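Local coordinates for protein adenosine kinase, putative (Trypanosoma brucei, PDB 3OTX) that probably phosphorylates adenosine to AMP with ATP as phosphate donor and magnesium as cofactor, a step of purine salvage, at residues G48-I53 with S122-V127; G90-D95 with V114-K119; A22-E27 with C128-E133; F85-G90 with G109-V114. The protein carries 1 engineered substitution. All coordinates share one frame; numbering follows the deposited sequence.

In the fold
Strand 17-23 runs into residues 22-27, which contact 3 pairs with 128-133 at the end of strand 122-130, closing the longest of the four loops. Inside that loop lies contact 1, where helix 49-54 packs on an earlier part of that strand. Contact 3 lies within the five-stranded sheet of the lid, and contact 1 packs a helix on it. Within the loop of contact 1 lie the two remaining contacts. Contact 4 joins strand 86-89 to strand 111-116, and contact 2 joins strand 91-92 to the end of 111-116. These two cross along the chain and share Gly-90 and Val-114. Both build one margin of the large central sheet. Ser-122 of contact 1 bonds Ala-93 and Asp-95 of contact 2, so lid and main domain meet there.

Contact 1. Residues G48-I53 with S122-V127; sequences GIFDDI and SGACAV. With AP5 (bis(adenosine)-5'-pentaphosphate), chain C.
Ala-126 holds the centre, with its CB between Phe-50 and Ile-53. The methyl sits over one face of the Phe-50 ring in a CH-pi contact, CB lying 4.2 Å from the ring centroid. From the helix, Ile-53 brings the end of its longer branch, and CD1 comes to a tight 3.3 Å from Ala-126 CB. The outer part of the Phe-50 ring leans on the strand backbone: CZ is 3.3 Å from Ala-126 N, and the carbonyl carbon of Cys-125 lies near the ring plane, at its edge. CE2 also touches Ala-124 CB at 3.8 Å. In Phe-50, CG is anti to the carbonyl carbon (chi1 -81°), which lets the ring reach the strand. This is helix-on-sheet packing in the lid of a PfkB-family kinase. On the strand's other face Cys-125 meets the ligand. Its CB is 3.6 Å from O2J of bis(adenosine)-5'-pentaphosphate, and SG is 3.8 Å from C8B. Backbone bonds to Leu-18 and Val-20 set Cys-125 in the sheet, while Ile-53 also packs on Phe-28.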
loop_
_atom_site.group_PDB
_atom_site.type_symbol
_atom_site.label_atom_id
_atom_site.label_comp_id
_atom_site.label_asym_id
_atom_site.label_seq_id
_atom_site.Cartn_x
_atom_site.Cartn_y
_atom_site.Cartn_z
ATOM N N GLY A 48 -9.021 -11.589 21.293
ATOM C CA GLY A 48 -9.603 -10.559 22.145
ATOM C C GLY A 48 -9.135 -9.129 21.948
ATOM O O GLY A 48 -9.634 -8.218 22.598
ATOM N N ILE A 49 -8.183 -8.902 21.040
ATOM C CA ILE A 49 -7.583 -7.570 20.929
ATOM C C ILE A 49 -8.569 -6.477 20.477
ATOM O O ILE A 49 -8.490 -5.346 20.948
ATOM C CB ILE A 49 -6.289 -7.579 20.053
ATOM C CG1 ILE A 49 -5.503 -6.274 20.196
ATOM C CG2 ILE A 49 -6.591 -7.892 18.563
ATOM C CD1 ILE A 49 -4.200 -6.219 19.362
ATOM N N PHE A 50 -9.482 -6.805 19.566
ATOM C CA PHE A 50 -10.407 -5.787 19.074
ATOM C C PHE A 50 -11.393 -5.329 20.134
ATOM O O PHE A 50 -11.639 -4.139 20.275
ATOM C CB PHE A 50 -11.102 -6.253 17.807
ATOM C CG PHE A 50 -10.265 -6.073 16.598
ATOM C CD1 PHE A 50 -9.460 -7.108 16.124
ATOM C CD2 PHE A 50 -10.257 -4.852 15.918
ATOM C CE1 PHE A 50 -8.666 -6.934 14.988
ATOM C CE2 PHE A 50 -9.465 -4.669 14.775
ATOM C CZ PHE A 50 -8.673 -5.698 14.314
ATOM N N ASP A 51 -11.890 -6.281 20.913
ATOM C CA ASP A 51 -12.800 -5.967 22.024
ATOM C C ASP A 51 -12.108 -5.064 23.031
ATOM O O ASP A 51 -12.715 -4.127 23.535
ATOM C CB ASP A 51 -13.280 -7.233 22.726
ATOM C CG ASP A 51 -14.118 -8.121 21.830
ATOM O OD1 ASP A 51 -14.608 -7.654 20.783
ATOM O OD2 ASP A 51 -14.286 -9.302 22.182
ATOM N N ASP A 52 -10.826 -5.338 23.280
ATOM C CA ASP A 52 -10.006 -4.602 24.246
ATOM C C ASP A 52 -9.772 -3.150 23.776
ATOM O O ASP A 52 -10.015 -2.204 24.524
ATOM C CB ASP A 52 -8.686 -5.354 24.413
ATOM C CG ASP A 52 -7.941 -4.996 25.666
ATOM O OD1 ASP A 52 -8.108 -3.879 26.187
ATOM O OD2 ASP A 52 -7.154 -5.848 26.119
ATOM N N ILE A 53 -9.345 -2.973 22.528
ATOM C CA ILE A 53 -9.077 -1.633 21.988
ATOM C C ILE A 53 -10.355 -0.801 21.882
ATOM O O ILE A 53 -10.314 0.422 22.059
ATOM C CB ILE A 53 -8.370 -1.673 20.617
ATOM C CG1 ILE A 53 -7.174 -2.611 20.663
ATOM C CG2 ILE A 53 -7.892 -0.291 20.210
ATOM C CD1 ILE A 53 -6.629 -2.931 19.311
ATOM N N SER A 122 -16.710 -7.340 7.004
ATOM C CA SER A 122 -15.628 -6.548 6.437
ATOM C C SER A 122 -14.442 -6.507 7.377
ATOM O O SER A 122 -14.603 -6.510 8.615
ATOM C CB SER A 122 -16.134 -5.136 6.121
ATOM O OG SER A 122 -17.115 -5.223 5.127
ATOM N N GLY A 123 -13.255 -6.488 6.762
ATOM C CA GLY A 123 -12.015 -6.500 7.506
ATOM C C GLY A 123 -11.766 -5.258 8.338
ATOM O O GLY A 123 -12.337 -4.192 8.089
ATOM N N ALA A 124 -10.889 -5.409 9.333
ATOM C CA ALA A 124 -10.523 -4.297 10.195
ATOM C C ALA A 124 -9.056 -4.433 10.573
ATOM O O ALA A 124 -8.493 -5.548 10.557
ATOM C CB ALA A 124 -11.411 -4.277 11.480
ATOM N N CYS A 125 -8.443 -3.319 10.953
ATOM C CA CYS A 125 -7.039 -3.342 11.346
ATOM C C CYS A 125 -6.962 -2.606 12.659
ATOM O O CYS A 125 -7.373 -1.444 12.747
ATOM C CB CYS A 125 -6.157 -2.664 10.291
ATOM S SG CYS A 125 -4.371 -2.856 10.722
ATOM N N ALA A 126 -6.450 -3.276 13.686
ATOM C CA ALA A 126 -6.191 -2.593 14.969
ATOM C C ALA A 126 -4.928 -1.748 14.784
ATOM O O ALA A 126 -3.891 -2.246 14.374
ATOM C CB ALA A 126 -6.033 -3.588 16.105
ATOM N N VAL A 127 -5.023 -0.445 15.051
ATOM C CA VAL A 127 -3.883 0.454 14.898
ATOM C C VAL A 127 -3.529 0.905 16.310
ATOM O O VAL A 127 -4.243 1.716 16.916
ATOM C CB VAL A 127 -4.229 1.636 13.989
ATOM C CG1 VAL A 127 -3.039 2.583 13.865
ATOM C CG2 VAL A 127 -4.615 1.134 12.582
HETATM P PA AP5 C . 8.814 6.262 5.439
HETATM O O1A AP5 C . 8.966 6.392 6.951
HETATM O O2A AP5 C . 10.042 5.719 4.738
HETATM O O3A AP5 C . 7.586 5.318 5.000
HETATM P PB AP5 C . 7.104 3.957 5.720
HETATM O O1B AP5 C . 8.162 3.362 6.597
HETATM O O2B AP5 C . 6.531 3.095 4.649
HETATM O O3B AP5 C . 5.944 4.568 6.623
HETATM P PG AP5 C . 5.185 4.049 7.923
HETATM O O1G AP5 C . 4.672 5.263 8.634
HETATM O O2G AP5 C . 6.043 3.262 8.889
HETATM O O3G AP5 C . 4.007 3.292 7.256
HETATM P PD AP5 C . 2.779 2.472 7.915
HETATM O O1D AP5 C . 2.796 2.448 9.432
HETATM O O2D AP5 C . 2.744 1.164 7.175
HETATM O O3D AP5 C . 1.542 3.419 7.509
HETATM P PE AP5 C . 0.723 3.367 6.120
HETATM O O1E AP5 C . 1.675 3.130 4.982
HETATM O O2E AP5 C . -0.192 4.587 6.040
HETATM O O5F AP5 C . 8.342 7.690 4.882
HETATM C C5F AP5 C . 7.945 7.848 3.520
HETATM C C4F AP5 C . 8.106 9.298 3.130
HETATM O O4F AP5 C . 7.390 10.134 4.050
HETATM C C3F AP5 C . 9.534 9.828 3.220
HETATM O O3F AP5 C . 10.213 9.574 2.015
HETATM C C2F AP5 C . 9.343 11.283 3.540
HETATM O O2F AP5 C . 9.053 11.996 2.364
HETATM C C1F AP5 C . 8.075 11.274 4.399
HETATM N N9A AP5 C . 8.348 11.195 5.863
HETATM C C8A AP5 C . 8.126 10.097 6.699
HETATM N N7A AP5 C . 8.488 10.459 7.961
HETATM C C5A AP5 C . 8.910 11.745 7.941
HETATM C C6A AP5 C . 9.342 12.619 8.915
HETATM N N6A AP5 C . 9.321 12.297 10.211
HETATM N N1A AP5 C . 9.689 13.897 8.551
HETATM C C2A AP5 C . 9.595 14.340 7.241
HETATM N N3A AP5 C . 9.149 13.459 6.279
HETATM C C4A AP5 C . 8.794 12.205 6.621
HETATM O O5J AP5 C . -0.183 2.027 6.267
HETATM C C5J AP5 C . -1.144 1.939 7.305
HETATM C C4J AP5 C . -2.266 1.096 6.723
HETATM O O4J AP5 C . -1.862 -0.277 6.605
HETATM C C3J AP5 C . -3.506 1.016 7.620
HETATM O O3J AP5 C . -4.509 1.857 7.048
HETATM C C2J AP5 C . -3.888 -0.472 7.629
HETATM O O2J AP5 C . -5.271 -0.708 7.389
HETATM C C1J AP5 C . -3.050 -1.019 6.500
HETATM N N9B AP5 C . -2.784 -2.461 6.607
HETATM C C8B AP5 C . -2.165 -3.074 7.663
HETATM N N7B AP5 C . -2.156 -4.406 7.395
HETATM C C5B AP5 C . -2.758 -4.624 6.184
HETATM C C6B AP5 C . -3.005 -5.781 5.435
HETATM N N6B AP5 C . -2.730 -7.023 5.865
HETATM N N1B AP5 C . -3.678 -5.601 4.258
HETATM C C2B AP5 C . -4.016 -4.374 3.734
HETATM N N3B AP5 C . -3.813 -3.240 4.493
HETATM C C4B AP5 C . -3.156 -3.383 5.683
#

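Contact 2. Residues G90-D95 with V114-K119; sequences GCIADD and VEHTTK
Gly-90 O takes the N-H of Glu-115 at 2.9 Å, and the CA of Val-114 also approaches this oxygen. Two more backbone bonds follow the parallel register. Ile-92 N gives a nearly straight bond to Glu-115 O (175°), and Thr-117 N reaches Ile-92 O at 2.9 Å. Beyond them a water takes over. It accepts from Asp-94 N and donates to Thr-117 O, bridging the point where the strands part.

On one face of the pair, Cys-91 SG rests on Thr-117 CG2 at 3.7 Å and against the CB of Glu-115. The extended chain of Glu-115 runs on past the sulfur, and its OE2 is hydrogen-bonded to Ser-147 OG. On the other face, the side chains of Ile-92 and His-116 run alongside each other. Ile-92 CG1 stands over a face of the imidazole, 4.2 Å from its centroid and nearer the ring's border than its middle. That branch is held between the backbone N and carbonyl carbon (chi1 58°), and its CD1 also meets Val-114 CG2 at 4.0 Å. Asp-94 CB approaches the ring obliquely, while its carboxylate forms a salt bridge with Lys-99.

Strand 91-92 is the outermost strand at this margin of the large sheet. From it helix 96-108, N-capped by Asp-95, crosses over to strand 111-116 in a beta-alpha-beta unit.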
loop_
_atom_site.group_PDB
_atom_site.type_symbol
_atom_site.label_atom_id
_atom_site.label_comp_id
_atom_site.label_asym_id
_atom_site.label_seq_id
_atom_site.Cartn_x
_atom_site.Cartn_y
_atom_site.Cartn_z
ATOM N N GLY A 90 -11.288 -5.035 -4.224
ATOM C CA GLY A 90 -11.102 -5.836 -3.030
ATOM C C GLY A 90 -12.451 -6.408 -2.639
ATOM O O GLY A 90 -13.422 -6.263 -3.383
ATOM N N CYS A 91 -12.530 -7.072 -1.471
ATOM C CA CYS A 91 -13.736 -7.759 -1.093
ATOM C C CYS A 91 -14.161 -7.253 0.287
ATOM O O CYS A 91 -13.333 -7.153 1.201
ATOM C CB CYS A 91 -13.503 -9.275 -1.111
ATOM S SG CYS A 91 -14.978 -10.260 -0.739
ATOM N N ILE A 92 -15.446 -6.943 0.402
ATOM C CA ILE A 92 -16.047 -6.484 1.646
ATOM C C ILE A 92 -17.323 -7.266 1.888
ATOM O O ILE A 92 -17.734 -8.078 1.032
ATOM C CB ILE A 92 -16.442 -4.983 1.589
ATOM C CG1 ILE A 92 -17.429 -4.685 0.424
ATOM C CG2 ILE A 92 -15.218 -4.084 1.491
ATOM C CD1 ILE A 92 -18.005 -3.262 0.415
ATOM N N ALA A 93 -17.923 -7.042 3.047
ATOM C CA ALA A 93 -19.303 -7.454 3.299
ATOM C C ALA A 93 -20.216 -6.245 3.219
ATOM O O ALA A 93 -19.756 -5.109 3.353
ATOM C CB ALA A 93 -19.435 -8.169 4.683
ATOM N N ASP A 94 -21.517 -6.483 3.033
ATOM C CA ASP A 94 -22.511 -5.380 3.029
ATOM C C ASP A 94 -22.934 -5.085 4.467
ATOM O O ASP A 94 -24.119 -5.158 4.845
ATOM C CB ASP A 94 -23.711 -5.737 2.143
ATOM C CG ASP A 94 -24.607 -4.544 1.852
ATOM O OD1 ASP A 94 -24.102 -3.403 1.782
ATOM O OD2 ASP A 94 -25.831 -4.749 1.699
ATOM N N ASP A 95 -21.933 -4.797 5.283
ATOM C CA ASP A 95 -22.117 -4.438 6.663
ATOM C C ASP A 95 -21.720 -2.988 6.909
ATOM O O ASP A 95 -21.398 -2.248 5.959
ATOM C CB ASP A 95 -21.381 -5.422 7.571
ATOM C CG ASP A 95 -19.879 -5.487 7.310
ATOM O OD1 ASP A 95 -19.325 -4.652 6.553
ATOM O OD2 ASP A 95 -19.248 -6.402 7.872
ATOM N N VAL A 114 -15.695 -3.525 -6.058
ATOM C CA VAL A 114 -15.530 -4.482 -4.937
ATOM C C VAL A 114 -16.511 -5.629 -5.008
ATOM O O VAL A 114 -17.618 -5.496 -5.579
ATOM C CB VAL A 114 -15.647 -3.752 -3.546
ATOM C CG1 VAL A 114 -14.456 -2.780 -3.375
ATOM C CG2 VAL A 114 -16.999 -3.025 -3.419
ATOM N N GLU A 115 -16.044 -6.757 -4.495
ATOM C CA GLU A 115 -16.862 -7.933 -4.305
ATOM C C GLU A 115 -17.589 -7.808 -2.986
ATOM O O GLU A 115 -17.031 -7.234 -2.072
ATOM C CB GLU A 115 -15.950 -9.166 -4.270
ATOM C CG GLU A 115 -16.716 -10.494 -4.210
ATOM C CD GLU A 115 -15.844 -11.699 -4.430
ATOM O OE1 GLU A 115 -14.607 -11.570 -4.346
ATOM O OE2 GLU A 115 -16.421 -12.813 -4.647
ATOM N N HIS A 116 -18.791 -8.368 -2.883
ATOM C CA HIS A 116 -19.445 -8.515 -1.587
ATOM C C HIS A 116 -19.532 -9.975 -1.266
ATOM O O HIS A 116 -19.848 -10.802 -2.139
ATOM C CB HIS A 116 -20.866 -7.948 -1.563
ATOM C CG HIS A 116 -20.920 -6.473 -1.788
ATOM N ND1 HIS A 116 -21.147 -5.567 -0.773
ATOM C CD2 HIS A 116 -20.735 -5.747 -2.908
ATOM C CE1 HIS A 116 -21.124 -4.342 -1.270
ATOM N NE2 HIS A 116 -20.880 -4.423 -2.563
ATOM N N THR A 117 -19.228 -10.300 -0.017
ATOM C CA THR A 117 -19.344 -11.677 0.465
ATOM C C THR A 117 -20.215 -11.709 1.722
ATOM O O THR A 117 -20.349 -10.694 2.435
ATOM C CB THR A 117 -17.941 -12.313 0.748
ATOM O OG1 THR A 117 -18.095 -13.681 1.166
ATOM C CG2 THR A 117 -17.191 -11.583 1.857
ATOM N N THR A 118 -20.813 -12.872 1.995
ATOM C CA THR A 118 -21.504 -13.072 3.252
ATOM C C THR A 118 -20.700 -14.008 4.172
ATOM O O THR A 118 -21.165 -14.400 5.256
ATOM C CB THR A 118 -22.921 -13.627 2.991
ATOM O OG1 THR A 118 -22.811 -14.919 2.382
ATOM C CG2 THR A 118 -23.721 -12.669 2.056
ATOM N N LYS A 119 -19.490 -14.356 3.750
ATOM C CA LYS A 119 -18.698 -15.367 4.462
ATOM C C LYS A 119 -17.965 -14.874 5.707
ATOM O O LYS A 119 -17.565 -15.678 6.565
ATOM C CB LYS A 119 -17.691 -16.005 3.511
ATOM C CG LYS A 119 -18.320 -16.816 2.385
ATOM C CD LYS A 119 -17.256 -17.250 1.394
ATOM C CE LYS A 119 -17.837 -18.173 0.332
ATOM N NZ LYS A 119 -16.988 -18.203 -0.901
HETATM O O HOH W 1 -22.515 -9.164 2.882
#

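Contact 3. Residues A22-E27 with C128-E133; sequences AHVSDE and CITGKE
Two backbone hydrogen bonds fix the parallel register. Ile-129 N donates to Ala-22 O at 2.9 Å, and Val-24 N donates to Ile-129 O at 3.0 Å. A CH-pi contact joins the side chains of the bridged pair His-23 and Ile-129: Ile-129 CB stands over one face of the imidazole, 4.1 Å from the centroid. CG2 of the same isoleucine is 3.3 Å from His-23 CE1. A water in the ring plane bridges His-23 ND1 (2.7 Å) and Gly-131 N, in the type II' turn Thr-130 to Glu-133. Apolar contacts gather round Val-24. Its CG1 is anti to the carbonyl carbon (chi1 -58°), which leaves CG2 to reach Thr-130 CG2 at 3.6 Å and Cys-128 CB at 3.7 Å. Asp-26 OD1 passes near the Thr-130 methyl and forms a salt bridge with Arg-36. Strands 17-23 and 122-130 are parallel neighbours in the five-stranded lid sheet; helix 26-31, N-capped by Ser-25, and helix 49-54 pack against them through Leu-29 and Ile-53.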
loop_
_atom_site.group_PDB
_atom_site.type_symbol
_atom_site.label_atom_id
_atom_site.label_comp_id
_atom_site.label_asym_id
_atom_site.label_seq_id
_atom_site.Cartn_x
_atom_site.Cartn_y
_atom_site.Cartn_z
ATOM N N ALA A 22 -6.268 3.480 18.435
ATOM C CA ALA A 22 -6.236 4.004 19.800
ATOM C C ALA A 22 -4.809 4.076 20.321
ATOM O O ALA A 22 -3.914 3.353 19.852
ATOM C CB ALA A 22 -7.104 3.157 20.739
ATOM N N HIS A 23 -4.594 4.974 21.273
ATOM C CA HIS A 23 -3.360 4.991 22.032
ATOM C C HIS A 23 -3.419 3.908 23.093
ATOM O O HIS A 23 -4.376 3.830 23.867
ATOM C CB HIS A 23 -3.136 6.367 22.667
ATOM C CG HIS A 23 -2.808 7.420 21.663
ATOM N ND1 HIS A 23 -1.514 7.738 21.319
ATOM C CD2 HIS A 23 -3.606 8.167 20.862
ATOM C CE1 HIS A 23 -1.526 8.666 20.380
ATOM N NE2 HIS A 23 -2.782 8.942 20.083
ATOM N N VAL A 24 -2.383 3.071 23.105
ATOM C CA VAL A 24 -2.291 1.969 24.038
ATOM C C VAL A 24 -1.004 2.082 24.846
ATOM O O VAL A 24 -0.082 2.831 24.489
ATOM C CB VAL A 24 -2.343 0.586 23.332
ATOM C CG1 VAL A 24 -3.629 0.449 22.528
ATOM C CG2 VAL A 24 -1.125 0.386 22.428
ATOM N N SER A 25 -0.938 1.317 25.921
ATOM C CA SER A 25 0.259 1.276 26.731
ATOM C C SER A 25 1.225 0.262 26.149
ATOM O O SER A 25 0.868 -0.531 25.278
ATOM C CB SER A 25 -0.095 0.858 28.144
ATOM O OG SER A 25 -0.641 -0.442 28.118
ATOM N N ASP A 26 2.453 0.291 26.652
ATOM C CA ASP A 26 3.465 -0.685 26.291
ATOM C C ASP A 26 3.062 -2.068 26.775
ATOM O O ASP A 26 3.324 -3.068 26.096
ATOM C CB ASP A 26 4.823 -0.278 26.869
ATOM C CG ASP A 26 5.366 0.989 26.232
ATOM O OD1 ASP A 26 4.704 1.529 25.309
ATOM O OD2 ASP A 26 6.456 1.438 26.646
ATOM N N GLU A 27 2.403 -2.117 27.930
ATOM C CA GLU A 27 1.908 -3.377 28.488
ATOM C C GLU A 27 0.822 -4.016 27.618
ATOM O O GLU A 27 0.714 -5.240 27.602
ATOM C CB GLU A 27 1.374 -3.215 29.916
ATOM C CG GLU A 27 1.201 -4.568 30.625
ATOM C CD GLU A 27 0.011 -4.620 31.560
ATOM O OE1 GLU A 27 0.122 -4.093 32.688
ATOM O OE2 GLU A 27 -1.025 -5.213 31.174
ATOM N N CYS A 128 -2.488 0.295 16.872
ATOM C CA CYS A 128 -2.134 0.502 18.278
ATOM C C CYS A 128 -0.989 1.518 18.340
ATOM O O CYS A 128 0.108 1.250 17.848
ATOM C CB CYS A 128 -1.743 -0.823 18.944
ATOM S SG CYS A 128 -2.889 -2.168 18.624
ATOM N N ILE A 129 -1.273 2.697 18.901
ATOM C CA ILE A 129 -0.349 3.831 18.836
ATOM C C ILE A 129 0.348 3.926 20.194
ATOM O O ILE A 129 -0.285 4.017 21.235
ATOM C CB ILE A 129 -1.089 5.173 18.508
ATOM C CG1 ILE A 129 -1.864 5.062 17.192
ATOM C CG2 ILE A 129 -0.102 6.341 18.442
ATOM C CD1 ILE A 129 -2.791 6.253 16.910
ATOM N N THR A 130 1.669 3.853 20.147
ATOM C CA THR A 130 2.491 4.018 21.342
ATOM C C THR A 130 3.488 5.091 20.965
ATOM O O THR A 130 4.495 4.826 20.292
ATOM C CB THR A 130 3.218 2.714 21.722
ATOM O OG1 THR A 130 3.973 2.248 20.599
ATOM C CG2 THR A 130 2.220 1.647 22.141
ATOM N N GLY A 131 3.154 6.319 21.352
ATOM C CA GLY A 131 4.000 7.473 21.102
ATOM C C GLY A 131 4.095 7.754 19.631
ATOM O O GLY A 131 3.099 8.067 18.984
ATOM N N LYS A 132 5.300 7.604 19.102
ATOM C CA LYS A 132 5.595 7.954 17.722
ATOM C C LYS A 132 5.348 6.760 16.804
ATOM O O LYS A 132 5.305 6.902 15.580
ATOM C CB LYS A 132 7.044 8.443 17.621
ATOM C CG LYS A 132 7.533 9.067 18.923
ATOM C CD LYS A 132 8.577 10.155 18.740
ATOM C CE LYS A 132 8.852 10.820 20.085
ATOM N NZ LYS A 132 9.893 11.875 20.021
ATOM N N GLU A 133 5.158 5.586 17.411
ATOM C CA GLU A 133 5.043 4.331 16.656
ATOM C C GLU A 133 3.637 3.735 16.655
ATOM O O GLU A 133 2.869 3.908 17.602
ATOM C CB GLU A 133 6.060 3.306 17.161
ATOM C CG GLU A 133 7.498 3.765 16.989
ATOM C CD GLU A 133 8.491 2.815 17.609
ATOM O OE1 GLU A 133 8.694 1.716 17.046
ATOM O OE2 GLU A 133 9.073 3.172 18.659
HETATM O O HOH W 2 0.882 7.306 22.439
#

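Contact 4. Residues F85-G90 with G109-V114; sequences FVTYVG and GIVMAV
Met-112 runs alongside Tyr-88 in the tightly packed part of the contact. The sulfur sits obliquely to the ring, with SD 3.7 Å from CD2, a Met-aromatic contact. The methionine chain is bent at chi2 (-68°) and chi3 (-85°), which lays SD and CE alongside the tyrosine. Ile-110 CG2 adds to this side, 3.8 Å from Tyr-88 CB. Val-114 CG1 meets the ring near its plane, at the edge. Helices 66-76 and 96-108 close over this face: Leu-68 touches Tyr-88, and Ala-105 touches Ile-110 and Met-112.

The face of Thr-87 and Val-111 is less crowded. Thr-87 OG1 is 3.8 Å from Val-111 CB, and Val-111 is partly exposed. Ala-113, also partly exposed, places its CB 3.8 Å from Val-89 CG2.

Between the faces run the backbone bonds. Val-111 N donates to Val-86 O, and Tyr-88 N to Val-111 O at 2.8 Å. The bond from Ala-113 N to Tyr-88 O is weak (130°), as the chain bends into an inverse gamma turn at Ala-113. At the buried start of the strands a water accepts from Phe-85 N and lies 2.7 Å from Gly-109 O. Gly-109 ends helix 96-108 with a Schellman motif and leads into strand 111-116, which lies between 91-92 and 86-89 in the parallel part of the ribokinase-like alpha/beta core.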
loop_
_atom_site.group_PDB
_atom_site.type_symbol
_atom_site.label_atom_id
_atom_site.label_comp_id
_atom_site.label_asym_id
_atom_site.label_seq_id
_atom_site.Cartn_x
_atom_site.Cartn_y
_atom_site.Cartn_z
ATOM N N PHE A 85 -10.254 8.029 -12.909
ATOM C CA PHE A 85 -8.825 7.864 -12.648
ATOM C C PHE A 85 -8.503 6.519 -12.011
ATOM O O PHE A 85 -7.966 5.634 -12.684
ATOM C CB PHE A 85 -8.304 9.072 -11.850
ATOM C CG PHE A 85 -6.851 9.005 -11.493
ATOM C CD1 PHE A 85 -5.910 8.425 -12.330
ATOM C CD2 PHE A 85 -6.426 9.531 -10.274
ATOM C CE1 PHE A 85 -4.552 8.356 -11.930
ATOM C CE2 PHE A 85 -5.061 9.475 -9.881
ATOM C CZ PHE A 85 -4.133 8.909 -10.710
ATOM N N VAL A 86 -8.855 6.323 -10.744
ATOM C CA VAL A 86 -8.530 5.097 -10.039
ATOM C C VAL A 86 -9.723 4.162 -9.888
ATOM O O VAL A 86 -10.836 4.597 -9.579
ATOM C CB VAL A 86 -7.988 5.410 -8.604
ATOM C CG1 VAL A 86 -7.717 4.102 -7.809
ATOM C CG2 VAL A 86 -6.766 6.321 -8.629
ATOM N N THR A 87 -9.495 2.883 -10.175
ATOM C CA THR A 87 -10.460 1.843 -9.828
ATOM C C THR A 87 -9.797 0.971 -8.782
ATOM O O THR A 87 -8.632 0.641 -8.906
ATOM C CB THR A 87 -10.779 0.959 -11.045
ATOM O OG1 THR A 87 -11.412 1.763 -12.027
ATOM C CG2 THR A 87 -11.710 -0.163 -10.658
ATOM N N TYR A 88 -10.531 0.661 -7.720
ATOM C CA TYR A 88 -10.029 -0.159 -6.611
ATOM C C TYR A 88 -10.805 -1.461 -6.588
ATOM O O TYR A 88 -12.049 -1.465 -6.730
ATOM C CB TYR A 88 -10.252 0.581 -5.273
ATOM C CG TYR A 88 -9.856 -0.203 -4.075
ATOM C CD1 TYR A 88 -8.577 -0.088 -3.544
ATOM C CD2 TYR A 88 -10.775 -1.034 -3.419
ATOM C CE1 TYR A 88 -8.179 -0.840 -2.390
ATOM C CE2 TYR A 88 -10.408 -1.770 -2.293
ATOM C CZ TYR A 88 -9.118 -1.665 -1.776
ATOM O OH TYR A 88 -8.761 -2.389 -0.648
ATOM N N VAL A 89 -10.077 -2.551 -6.408
ATOM C CA VAL A 89 -10.672 -3.884 -6.270
ATOM C C VAL A 89 -10.283 -4.504 -4.924
ATOM O O VAL A 89 -9.103 -4.519 -4.547
ATOM C CB VAL A 89 -10.262 -4.806 -7.462
ATOM C CG1 VAL A 89 -10.683 -6.269 -7.271
ATOM C CG2 VAL A 89 -10.938 -4.296 -8.726
ATOM N N GLY A 90 -11.288 -5.035 -4.224
ATOM C CA GLY A 90 -11.102 -5.836 -3.030
ATOM C C GLY A 90 -12.451 -6.408 -2.639
ATOM O O GLY A 90 -13.422 -6.263 -3.383
ATOM N N GLY A 109 -14.332 9.864 -5.405
ATOM C CA GLY A 109 -14.178 9.691 -6.877
ATOM C C GLY A 109 -13.499 8.388 -7.280
ATOM O O GLY A 109 -13.199 8.196 -8.458
ATOM N N ILE A 110 -13.244 7.495 -6.332
ATOM C CA ILE A 110 -12.697 6.191 -6.670
ATOM C C ILE A 110 -13.816 5.297 -7.185
ATOM O O ILE A 110 -14.910 5.276 -6.610
ATOM C CB ILE A 110 -12.001 5.546 -5.453
ATOM C CG1 ILE A 110 -10.796 6.433 -5.056
ATOM C CG2 ILE A 110 -11.543 4.089 -5.740
ATOM C CD1 ILE A 110 -10.418 6.269 -3.697
ATOM N N VAL A 111 -13.554 4.575 -8.273
ATOM C CA VAL A 111 -14.497 3.552 -8.706
ATOM C C VAL A 111 -14.207 2.306 -7.875
ATOM O O VAL A 111 -13.094 1.787 -7.866
ATOM C CB VAL A 111 -14.354 3.254 -10.210
ATOM C CG1 VAL A 111 -15.347 2.137 -10.605
ATOM C CG2 VAL A 111 -14.592 4.533 -11.000
ATOM N N MET A 112 -15.209 1.862 -7.126
ATOM C CA MET A 112 -15.031 0.755 -6.190
ATOM C C MET A 112 -15.599 -0.536 -6.769
ATOM O O MET A 112 -16.771 -0.844 -6.611
ATOM C CB MET A 112 -15.696 1.093 -4.837
ATOM C CG MET A 112 -14.934 2.149 -4.065
ATOM S SD MET A 112 -13.331 1.573 -3.473
ATOM C CE MET A 112 -13.748 0.764 -1.904
ATOM N N ALA A 113 -14.753 -1.237 -7.535
ATOM C CA ALA A 113 -15.158 -2.475 -8.177
ATOM C C ALA A 113 -14.987 -3.632 -7.191
ATOM O O ALA A 113 -14.229 -4.586 -7.423
ATOM C CB ALA A 113 -14.349 -2.690 -9.459
ATOM N N VAL A 114 -15.695 -3.525 -6.058
ATOM C CA VAL A 114 -15.530 -4.482 -4.937
ATOM C C VAL A 114 -16.511 -5.629 -5.008
ATOM O O VAL A 114 -17.618 -5.496 -5.579
ATOM C CB VAL A 114 -15.647 -3.752 -3.546
ATOM C CG1 VAL A 114 -14.456 -2.780 -3.375
ATOM C CG2 VAL A 114 -16.999 -3.025 -3.419
HETATM O O HOH W 3 -11.706 7.261 -10.539
#